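Local coordinates for DNA polymerase (Bacillus phage phi29, PDB 1XI1), which replicates phage DNA by protein-primed, strand-displacing synthesis with high processivity and fidelity, and proofreads its product with a 3'-5' exonuclease activity, at residues Gly144-His149 with Ala164-Asp169; Phe69-Leu74 with Gly410-Arg415; Glu279-His284 with Gly350-Ala355. The protein carries 2 engineered substitutions. All coordinates share one frame; numbering follows the deposited sequence.

The three contacts illustrate how chemistry follows position in one polymerase chain. Contact 1 lies in the exonuclease region, partly buried, and combines aromatic and aliphatic packing with a magnesium ion and the bound DNA strand. Contact 2 is the most buried, joining a helix of that same region to the TPR2 strand 412-416 through a small patch of side chains. Neither has a direct hydrogen bond across its segments. Contact 3 does; about 50 Å from contact 2 between centres, in the polymerisation region, it is partly exposed and combines a short antiparallel pairing with side-chain packing. No two contacts share a helix or strand, though contacts 1 and 2 both lean on the exonuclease sheet.

Contact 1 of 3, residues Gly144-His149 with Ala164-Asp169; sequences GDIDYH and AYIKND. With MG (magnesium ion), chain E; nucleotides of chain A.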
loop_
_atom_site.group_PDB
_atom_site.type_symbol
_atom_site.label_atom_id
_atom_site.label_comp_id
_atom_site.label_asym_id
_atom_site.label_seq_id
_atom_site.Cartn_x
_atom_site.Cartn_y
_atom_site.Cartn_z
ATOM N N GLY C 144 16.294 -22.538 2.284
ATOM C CA GLY C 144 15.743 -22.992 3.555
ATOM C C GLY C 144 15.774 -21.937 4.652
ATOM O O GLY C 144 16.108 -20.781 4.394
ATOM N N ASP C 145 15.431 -22.329 5.880
ATOM C CA ASP C 145 15.432 -21.396 7.003
ATOM C C ASP C 145 15.469 -22.079 8.362
ATOM O O ASP C 145 15.141 -23.258 8.514
ATOM C CB ASP C 145 14.211 -20.468 6.920
ATOM C CG ASP C 145 14.435 -19.145 7.632
ATOM O OD1 ASP C 145 14.558 -19.162 8.872
ATOM O OD2 ASP C 145 14.500 -18.091 6.955
ATOM N N ILE C 146 15.877 -21.298 9.348
ATOM C CA ILE C 146 15.987 -21.742 10.720
ATOM C C ILE C 146 14.746 -22.493 11.186
ATOM O O ILE C 146 13.624 -22.186 10.769
ATOM C CB ILE C 146 16.206 -20.527 11.644
ATOM C CG1 ILE C 146 17.419 -19.732 11.162
ATOM C CG2 ILE C 146 16.385 -20.980 13.079
ATOM C CD1 ILE C 146 17.617 -18.422 11.889
ATOM N N ASP C 147 14.950 -23.493 12.035
ATOM C CA ASP C 147 13.822 -24.238 12.580
ATOM C C ASP C 147 13.156 -23.314 13.601
ATOM O O ASP C 147 13.399 -23.422 14.805
ATOM C CB ASP C 147 14.293 -25.518 13.268
ATOM C CG ASP C 147 13.145 -26.333 13.826
ATOM O OD1 ASP C 147 13.409 -27.380 14.436
ATOM O OD2 ASP C 147 11.977 -25.937 13.661
ATOM N N TYR C 148 12.322 -22.403 13.099
ATOM C CA TYR C 148 11.624 -21.421 13.928
ATOM C C TYR C 148 11.066 -21.985 15.217
ATOM O O TYR C 148 10.924 -21.253 16.203
ATOM C CB TYR C 148 10.513 -20.732 13.129
ATOM C CG TYR C 148 11.038 -19.636 12.233
ATOM C CD1 TYR C 148 10.571 -19.492 10.930
ATOM C CD2 TYR C 148 12.022 -18.755 12.686
ATOM C CE1 TYR C 148 11.074 -18.502 10.094
ATOM C CE2 TYR C 148 12.530 -17.760 11.861
ATOM C CZ TYR C 148 12.054 -17.640 10.567
ATOM O OH TYR C 148 12.567 -16.665 9.742
ATOM N N HIS C 149 10.729 -23.270 15.229
ATOM C CA HIS C 149 10.254 -23.821 16.478
ATOM C C HIS C 149 11.111 -24.932 17.031
ATOM O O HIS C 149 10.740 -26.101 17.048
ATOM C CB HIS C 149 8.784 -24.257 16.439
ATOM C CG HIS C 149 8.351 -24.926 15.176
ATOM N ND1 HIS C 149 9.003 -26.006 14.624
ATOM C CD2 HIS C 149 7.258 -24.714 14.408
ATOM C CE1 HIS C 149 8.327 -26.434 13.572
ATOM N NE2 HIS C 149 7.264 -25.666 13.423
ATOM N N ALA C 164 24.515 -18.362 9.693
ATOM C CA ALA C 164 24.604 -17.920 8.307
ATOM C C ALA C 164 23.260 -17.421 7.793
ATOM O O ALA C 164 23.214 -16.592 6.897
ATOM C CB ALA C 164 25.137 -19.050 7.421
ATOM N N TYR C 165 22.167 -17.920 8.356
ATOM C CA TYR C 165 20.857 -17.472 7.924
ATOM C C TYR C 165 20.613 -16.041 8.363
ATOM O O TYR C 165 20.009 -15.253 7.640
ATOM C CB TYR C 165 19.787 -18.398 8.462
ATOM C CG TYR C 165 19.662 -19.641 7.620
ATOM C CD1 TYR C 165 20.078 -20.880 8.101
ATOM C CD2 TYR C 165 19.157 -19.571 6.317
ATOM C CE1 TYR C 165 19.995 -22.032 7.304
ATOM C CE2 TYR C 165 19.070 -20.716 5.513
ATOM C CZ TYR C 165 19.491 -21.938 6.019
ATOM O OH TYR C 165 19.391 -23.068 5.255
ATOM N N ILE C 166 21.105 -15.699 9.545
ATOM C CA ILE C 166 20.957 -14.350 10.056
ATOM C C ILE C 166 21.800 -13.401 9.216
ATOM O O ILE C 166 21.327 -12.344 8.805
ATOM C CB ILE C 166 21.392 -14.254 11.528
ATOM C CG1 ILE C 166 20.453 -15.085 12.399
ATOM C CG2 ILE C 166 21.352 -12.795 11.996
ATOM C CD1 ILE C 166 20.927 -15.217 13.846
ATOM N N LYS C 167 23.051 -13.778 8.965
ATOM C CA LYS C 167 23.939 -12.958 8.148
ATOM C C LYS C 167 23.337 -12.757 6.763
ATOM O O LYS C 167 23.365 -11.654 6.230
ATOM C CB LYS C 167 25.312 -13.619 8.007
ATOM C CG LYS C 167 26.291 -12.799 7.167
ATOM C CD LYS C 167 27.661 -13.457 7.089
ATOM C CE LYS C 167 28.576 -12.727 6.113
ATOM N NZ LYS C 167 29.915 -13.373 6.006
ATOM N N ASN C 168 22.792 -13.823 6.183
ATOM C CA ASN C 168 22.193 -13.731 4.856
ATOM C C ASN C 168 20.991 -12.777 4.860
ATOM O O ASN C 168 20.912 -11.872 4.026
ATOM C CB ASN C 168 21.752 -15.119 4.364
ATOM C CG ASN C 168 21.335 -15.120 2.889
ATOM O OD1 ASN C 168 20.425 -15.851 2.489
ATOM N ND2 ASN C 168 22.015 -14.314 2.075
ATOM N N ASP C 169 20.063 -12.974 5.796
ATOM C CA ASP C 169 18.879 -12.123 5.864
ATOM C C ASP C 169 19.231 -10.650 5.957
ATOM O O ASP C 169 18.666 -9.835 5.238
ATOM C CB ASP C 169 17.983 -12.492 7.051
ATOM C CG ASP C 169 17.141 -13.731 6.791
ATOM O OD1 ASP C 169 16.695 -13.942 5.636
ATOM O OD2 ASP C 169 16.909 -14.489 7.754
HETATM MG MG MG E . 16.006 -16.574 8.540
ATOM P P DT A 5 12.101 -12.843 10.976
ATOM O OP1 DT A 5 13.381 -12.114 11.006
ATOM O OP2 DT A 5 12.015 -14.181 10.314
ATOM O "O5'" DT A 5 11.579 -12.991 12.469
ATOM C "C5'" DT A 5 11.999 -14.071 13.287
ATOM C "C4'" DT A 5 11.039 -14.245 14.441
ATOM O "O4'" DT A 5 9.691 -14.450 13.947
ATOM C "C3'" DT A 5 11.327 -15.446 15.341
ATOM O "O3'" DT A 5 10.686 -15.284 16.611
ATOM C "C2'" DT A 5 10.490 -16.534 14.701
ATOM C "C1'" DT A 5 9.245 -15.759 14.294
ATOM N N1 DT A 5 8.543 -16.331 13.124
ATOM C C2 DT A 5 7.524 -17.233 13.352
ATOM O O2 DT A 5 7.173 -17.578 14.471
ATOM N N3 DT A 5 6.928 -17.721 12.213
ATOM C C4 DT A 5 7.242 -17.406 10.903
ATOM O O4 DT A 5 6.618 -17.926 9.982
ATOM C C5 DT A 5 8.320 -16.457 10.740
ATOM C C7 DT A 5 8.736 -16.062 9.357
ATOM C C6 DT A 5 8.905 -15.972 11.844
#
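The ring of Tyr165, on helix 160-182, lies flat against the backbone at the start of Gly144-His149. Asp145 CA sits over one face of it, 4.2 Å from the ring centroid, in a CH-pi contact, and Gly144 O comes obliquely to 3.2 Å from Tyr165 CE2. A hydrogen bond from OH to the carbonyl of Lys143 anchors the far end of the ring, while Asp145 CA over its face and Ile146 beside it restrain its turn. Ile146 completes the close packing: CG1, anti to its own carbonyl carbon (chi1 -55°), lies 3.8 Å from Tyr165 CB, the two side chains sliding past each other in opposite directions.

Beyond this packed part the segments are held by a magnesium ion rather than by direct contact. Asp169 OD2 is the main ligand of the two, at 2.4 Å, and the bond from Asp145 OD2 is long, at 2.7 Å; Asp169 OD1 forms a salt bridge with Lys131. The spacing Tyr165-x3-Asp169 is that of the Exo III motif of proofreading exonucleases. The looser side carries the DNA. Tyr148 hardly touches the helix; it presents one ring face to the thymine DT5 of chain A, with base atom C6 3.7 Å above the ring plane, and its OH lies 2.6 Å from phosphate atom OP2 of that nucleotide. This fits its role in stabilising the frayed 3' terminus.

On the buried side, Ile146 and Ile166 pack on Glu14 of strand 8-15 and on Trp25 and Ala26 of strand 24-31, seating loop and helix against the exonuclease sheet.

Contact 2 of 3, residues Phe69-Leu74 with Gly410-Arg415; sequences FIINWL and GALGFR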
loop_
_atom_site.group_PDB
_atom_site.type_symbol
_atom_site.label_atom_id
_atom_site.label_comp_id
_atom_site.label_asym_id
_atom_site.label_seq_id
_atom_site.Cartn_x
_atom_site.Cartn_y
_atom_site.Cartn_z
ATOM N N PHE C 69 10.280 -5.367 20.790
ATOM C CA PHE C 69 11.310 -5.821 21.713
ATOM C C PHE C 69 12.215 -4.663 22.108
ATOM O O PHE C 69 12.697 -4.611 23.235
ATOM C CB PHE C 69 12.162 -6.949 21.107
ATOM C CG PHE C 69 11.394 -8.208 20.807
ATOM C CD1 PHE C 69 10.549 -8.282 19.706
ATOM C CD2 PHE C 69 11.538 -9.332 21.608
ATOM C CE1 PHE C 69 9.861 -9.458 19.410
ATOM C CE2 PHE C 69 10.849 -10.521 21.319
ATOM C CZ PHE C 69 10.011 -10.580 20.217
ATOM N N ILE C 70 12.438 -3.736 21.185
ATOM C CA ILE C 70 13.289 -2.583 21.459
ATOM C C ILE C 70 12.691 -1.615 22.485
ATOM O O ILE C 70 13.382 -1.195 23.412
ATOM C CB ILE C 70 13.615 -1.814 20.160
ATOM C CG1 ILE C 70 14.525 -2.670 19.274
ATOM C CG2 ILE C 70 14.298 -0.479 20.495
ATOM C CD1 ILE C 70 14.880 -2.041 17.932
ATOM N N ILE C 71 11.419 -1.250 22.319
ATOM C CA ILE C 71 10.755 -0.336 23.259
ATOM C C ILE C 71 10.682 -1.001 24.636
ATOM O O ILE C 71 10.875 -0.354 25.657
ATOM C CB ILE C 71 9.307 0.011 22.809
ATOM C CG1 ILE C 71 9.315 0.639 21.408
ATOM C CG2 ILE C 71 8.670 0.963 23.797
ATOM C CD1 ILE C 71 10.245 1.795 21.248
ATOM N N ASN C 72 10.399 -2.302 24.644
ATOM C CA ASN C 72 10.310 -3.084 25.875
ATOM C C ASN C 72 11.585 -2.935 26.683
ATOM O O ASN C 72 11.534 -2.887 27.917
ATOM C CB ASN C 72 10.130 -4.575 25.561
ATOM C CG ASN C 72 8.688 -5.025 25.637
ATOM O OD1 ASN C 72 8.151 -5.252 26.712
ATOM N ND2 ASN C 72 8.053 -5.154 24.492
ATOM N N TRP C 73 12.720 -2.897 25.978
ATOM C CA TRP C 73 14.043 -2.782 26.599
ATOM C C TRP C 73 14.283 -1.357 27.094
ATOM O O TRP C 73 14.725 -1.156 28.223
ATOM C CB TRP C 73 15.152 -3.156 25.588
ATOM C CG TRP C 73 16.523 -3.228 26.185
ATOM C CD1 TRP C 73 17.115 -4.328 26.744
ATOM C CD2 TRP C 73 17.430 -2.136 26.394
ATOM N NE1 TRP C 73 18.328 -3.986 27.295
ATOM C CE2 TRP C 73 18.544 -2.646 27.097
ATOM C CE3 TRP C 73 17.407 -0.779 26.064
ATOM C CZ2 TRP C 73 19.624 -1.846 27.472
ATOM C CZ3 TRP C 73 18.486 0.019 26.439
ATOM C CH2 TRP C 73 19.576 -0.520 27.134
ATOM N N LEU C 74 14.002 -0.380 26.236
ATOM C CA LEU C 74 14.201 1.024 26.576
ATOM C C LEU C 74 13.435 1.407 27.833
ATOM O O LEU C 74 13.992 2.038 28.730
ATOM C CB LEU C 74 13.763 1.928 25.412
ATOM C CG LEU C 74 14.599 1.962 24.123
ATOM C CD1 LEU C 74 13.883 2.783 23.059
ATOM C CD2 LEU C 74 15.965 2.546 24.416
ATOM N N GLY C 410 4.617 -6.116 32.244
ATOM C CA GLY C 410 5.798 -6.208 31.399
ATOM C C GLY C 410 5.583 -6.019 29.904
ATOM O O GLY C 410 6.543 -5.783 29.164
ATOM N N ALA C 411 4.340 -6.125 29.445
ATOM C CA ALA C 411 4.046 -5.956 28.021
ATOM C C ALA C 411 3.752 -4.502 27.693
ATOM O O ALA C 411 3.472 -3.698 28.580
ATOM C CB ALA C 411 2.871 -6.834 27.610
ATOM N N LEU C 412 3.825 -4.172 26.411
ATOM C CA LEU C 412 3.588 -2.816 25.944
ATOM C C LEU C 412 2.116 -2.459 25.822
ATOM O O LEU C 412 1.269 -3.308 25.550
ATOM C CB LEU C 412 4.257 -2.602 24.582
ATOM C CG LEU C 412 5.786 -2.504 24.534
ATOM C CD1 LEU C 412 6.221 -2.404 23.077
ATOM C CD2 LEU C 412 6.270 -1.281 25.338
ATOM N N GLY C 413 1.823 -1.182 26.029
ATOM C CA GLY C 413 0.466 -0.699 25.901
ATOM C C GLY C 413 0.552 0.457 24.936
ATOM O O GLY C 413 1.650 0.912 24.634
ATOM N N PHE C 414 -0.582 0.926 24.439
ATOM C CA PHE C 414 -0.594 2.049 23.510
ATOM C C PHE C 414 -1.794 2.927 23.790
ATOM O O PHE C 414 -2.853 2.432 24.160
ATOM C CB PHE C 414 -0.690 1.570 22.054
ATOM C CG PHE C 414 0.496 0.765 21.592
ATOM C CD1 PHE C 414 0.409 -0.624 21.472
ATOM C CD2 PHE C 414 1.706 1.393 21.293
ATOM C CE1 PHE C 414 1.519 -1.382 21.064
ATOM C CE2 PHE C 414 2.827 0.650 20.884
ATOM C CZ PHE C 414 2.737 -0.738 20.768
ATOM N N ARG C 415 -1.632 4.230 23.629
ATOM C CA ARG C 415 -2.757 5.119 23.813
ATOM C C ARG C 415 -2.726 6.133 22.677
ATOM O O ARG C 415 -1.680 6.360 22.058
ATOM C CB ARG C 415 -2.712 5.799 25.193
ATOM C CG ARG C 415 -1.739 6.958 25.347
ATOM C CD ARG C 415 -1.803 7.528 26.775
ATOM N NE ARG C 415 -1.081 6.708 27.753
ATOM C CZ ARG C 415 -1.637 6.064 28.780
ATOM N NH1 ARG C 415 -2.948 6.126 28.989
ATOM N NH2 ARG C 415 -0.872 5.355 29.607
#
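Asn72, on helix 63-76, and Leu412, where strand 412-416 begins, bring their CA atoms to 6.7 Å, close enough for side chains but with no backbone bond between the segments. Leu412 carries most of the contact. With CG anti to its carbonyl carbon (chi1 -72°), it reaches the helix with both methyl groups: CD2 meets Ile71 CG2 at 3.6 Å, and CD1 lies 3.9 Å from Ile71 CB, the two side chains crossing at about a right angle. The longer branch of Ile71 leads away from the strand, into the neighbourhood of Tyr90, Trp100 and Ile103.

The amide of Asn72 lies against the same leucine, its ND2 3.5 Å from Leu412 CG and 3.6 Å from Leu412 CD1. The polar need of that nitrogen is met by the carbonyl of Ala68, one turn back along the helix, to which it is hydrogen-bonded. Asn72 OD1, as modelled, is 3.0 Å from Gly410 O; both are acceptors, so the approach is no bond and is probably eased by Arg76, which donates a hydrogen bond to Gly410 O.

Strand 412-416 pairs antiparallel with strand 402-406 to form a two-stranded hairpin. The hairpin belongs to TPR2 (residues 398-420), the insertion of protein-primed family B polymerases that helps to encircle DNA and supports strand displacement and processivity, here packed on a helix of the exonuclease region.

Contact 3 of 3, residues Glu279-His284 with Gly350-Ala355; sequences EDYPLH and GLKFKA
The carbonyl O of Asp280 meets Lys354 CA at 3.5 Å where Glu279-His284 turns in to join strand 340-356 as an antiparallel pair, in a sheet consistent with the TPR1 insertion of protein-primed polymerases. At this open end the two backbones are linked through a water that donates to Asp280 O at 3.0 Å and accepts from Ala355 N at 3.2 Å.

Tyr281 follows and touches two lysines in different ways. Its CG is anti to the carbonyl carbon (chi1 -71°), which lays the ring alongside the aliphatic part of Lys354. Lys354 CG sits over one face of the ring, 3.9 Å from its centroid, in a CH-pi contact, the two side chains pointing the same way. At the base of the ring, Tyr281 CB touches Lys352 CB at 3.6 Å; the charge of Lys352 is taken up by a salt bridge to Asp278.

Pro282 has no N-H to offer Phe353 O, and its CD rests 3.4 Å from that oxygen. Leu283 and Phe353 form the antiparallel hydrogen-bonded pair, Phe353 N donating to Leu283 O over 3.0 Å with an angle of 153° at the hydrogen. Their side chains share a face of the sheet, which packs toward Pro428 and Phe432 of helix 427-447; Leu283 CG also meets Ala355 CB.

His284 and Lys352 are the non-hydrogen-bonded pair. The histidine ring turns away to stack on Tyr275, while His284 CB lies 3.0 Å from Leu351 O.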
loop_
_atom_site.group_PDB
_atom_site.type_symbol
_atom_site.label_atom_id
_atom_site.label_comp_id
_atom_site.label_asym_id
_atom_site.label_seq_id
_atom_site.Cartn_x
_atom_site.Cartn_y
_atom_site.Cartn_z
ATOM N N GLU C 279 -12.307 28.299 -19.357
ATOM C CA GLU C 279 -11.166 27.830 -20.120
ATOM C C GLU C 279 -9.883 27.738 -19.294
ATOM O O GLU C 279 -9.123 26.773 -19.427
ATOM C CB GLU C 279 -10.978 28.783 -21.304
ATOM C CG GLU C 279 -9.775 28.548 -22.187
ATOM C CD GLU C 279 -9.628 29.629 -23.252
ATOM O OE1 GLU C 279 -8.657 29.577 -24.028
ATOM O OE2 GLU C 279 -10.480 30.535 -23.318
ATOM N N ASP C 280 -9.645 28.736 -18.443
ATOM C CA ASP C 280 -8.443 28.778 -17.611
ATOM C C ASP C 280 -8.519 27.905 -16.361
ATOM O O ASP C 280 -7.489 27.551 -15.777
ATOM C CB ASP C 280 -8.164 30.221 -17.224
ATOM C CG ASP C 280 -7.891 31.089 -18.429
ATOM O OD1 ASP C 280 -7.289 30.575 -19.398
ATOM O OD2 ASP C 280 -8.263 32.282 -18.406
ATOM N N TYR C 281 -9.743 27.592 -15.944
ATOM C CA TYR C 281 -9.981 26.729 -14.797
ATOM C C TYR C 281 -10.924 25.624 -15.279
ATOM O O TYR C 281 -12.089 25.550 -14.900
ATOM C CB TYR C 281 -10.581 27.530 -13.650
ATOM C CG TYR C 281 -9.571 28.476 -13.038
ATOM C CD1 TYR C 281 -9.251 29.691 -13.660
ATOM C CD2 TYR C 281 -8.917 28.150 -11.840
ATOM C CE1 TYR C 281 -8.304 30.559 -13.098
ATOM C CE2 TYR C 281 -7.978 29.006 -11.276
ATOM C CZ TYR C 281 -7.677 30.210 -11.910
ATOM O OH TYR C 281 -6.767 31.074 -11.342
ATOM N N PRO C 282 -10.405 24.739 -16.140
ATOM C CA PRO C 282 -11.124 23.605 -16.743
ATOM C C PRO C 282 -11.700 22.556 -15.781
ATOM O O PRO C 282 -12.713 21.938 -16.077
ATOM C CB PRO C 282 -10.077 22.982 -17.675
ATOM C CG PRO C 282 -9.035 24.034 -17.842
ATOM C CD PRO C 282 -8.982 24.714 -16.517
ATOM N N LEU C 283 -11.042 22.342 -14.648
ATOM C CA LEU C 283 -11.476 21.338 -13.687
ATOM C C LEU C 283 -12.188 21.922 -12.477
ATOM O O LEU C 283 -12.012 23.104 -12.136
ATOM C CB LEU C 283 -10.262 20.523 -13.209
ATOM C CG LEU C 283 -9.573 19.641 -14.255
ATOM C CD1 LEU C 283 -8.452 18.827 -13.598
ATOM C CD2 LEU C 283 -10.598 18.706 -14.880
ATOM N N HIS C 284 -12.991 21.095 -11.817
ATOM C CA HIS C 284 -13.674 21.594 -10.622
ATOM C C HIS C 284 -14.277 20.502 -9.763
ATOM O O HIS C 284 -14.515 19.392 -10.217
ATOM C CB HIS C 284 -14.745 22.604 -11.032
ATOM C CG HIS C 284 -16.051 21.991 -11.591
ATOM N ND1 HIS C 284 -16.203 21.630 -12.915
ATOM C CD2 HIS C 284 -17.235 21.715 -10.992
ATOM C CE1 HIS C 284 -17.409 21.139 -13.089
ATOM N NE2 HIS C 284 -18.057 21.178 -11.937
ATOM N N GLY C 350 -18.486 25.356 -5.294
ATOM C CA GLY C 350 -17.395 24.447 -5.581
ATOM C C GLY C 350 -16.044 25.114 -5.678
ATOM O O GLY C 350 -15.858 26.239 -5.216
ATOM N N LEU C 351 -15.096 24.409 -6.282
ATOM C CA LEU C 351 -13.743 24.907 -6.446
ATOM C C LEU C 351 -13.308 24.681 -7.881
ATOM O O LEU C 351 -13.550 23.600 -8.437
ATOM C CB LEU C 351 -12.796 24.153 -5.512
ATOM C CG LEU C 351 -13.166 24.134 -4.031
ATOM C CD1 LEU C 351 -12.177 23.277 -3.251
ATOM C CD2 LEU C 351 -13.176 25.569 -3.497
ATOM N N LYS C 352 -12.695 25.702 -8.485
ATOM C CA LYS C 352 -12.177 25.612 -9.862
ATOM C C LYS C 352 -10.664 25.508 -9.781
ATOM O O LYS C 352 -10.052 26.066 -8.882
ATOM C CB LYS C 352 -12.483 26.866 -10.687
ATOM C CG LYS C 352 -13.885 27.024 -11.126
ATOM C CD LYS C 352 -13.999 28.146 -12.164
ATOM C CE LYS C 352 -13.508 29.520 -11.661
ATOM N NZ LYS C 352 -13.872 30.575 -12.668
ATOM N N PHE C 353 -10.056 24.820 -10.736
ATOM C CA PHE C 353 -8.608 24.675 -10.743
ATOM C C PHE C 353 -8.039 24.876 -12.130
ATOM O O PHE C 353 -8.720 24.636 -13.116
ATOM C CB PHE C 353 -8.211 23.265 -10.278
ATOM C CG PHE C 353 -8.786 22.876 -8.960
ATOM C CD1 PHE C 353 -10.123 22.528 -8.846
ATOM C CD2 PHE C 353 -8.004 22.884 -7.829
ATOM C CE1 PHE C 353 -10.661 22.179 -7.614
ATOM C CE2 PHE C 353 -8.537 22.539 -6.598
ATOM C CZ PHE C 353 -9.867 22.192 -6.493
ATOM N N LYS C 354 -6.783 25.308 -12.190
ATOM C CA LYS C 354 -6.116 25.393 -13.456
ATOM C C LYS C 354 -5.779 23.964 -13.780
ATOM O O LYS C 354 -5.769 23.148 -12.861
ATOM C CB LYS C 354 -4.870 26.274 -13.418
ATOM C CG LYS C 354 -5.116 27.757 -13.252
ATOM C CD LYS C 354 -3.802 28.502 -13.128
ATOM C CE LYS C 354 -3.251 28.433 -11.711
ATOM N NZ LYS C 354 -2.034 29.278 -11.555
ATOM N N ALA C 355 -5.521 23.610 -15.010
ATOM C CA ALA C 355 -5.201 22.215 -15.300
ATOM C C ALA C 355 -4.208 22.098 -16.438
ATOM O O ALA C 355 -4.065 23.029 -17.234
ATOM C CB ALA C 355 -6.460 21.427 -15.627
HETATM O O HOH W 1 -5.494 25.885 -17.210
#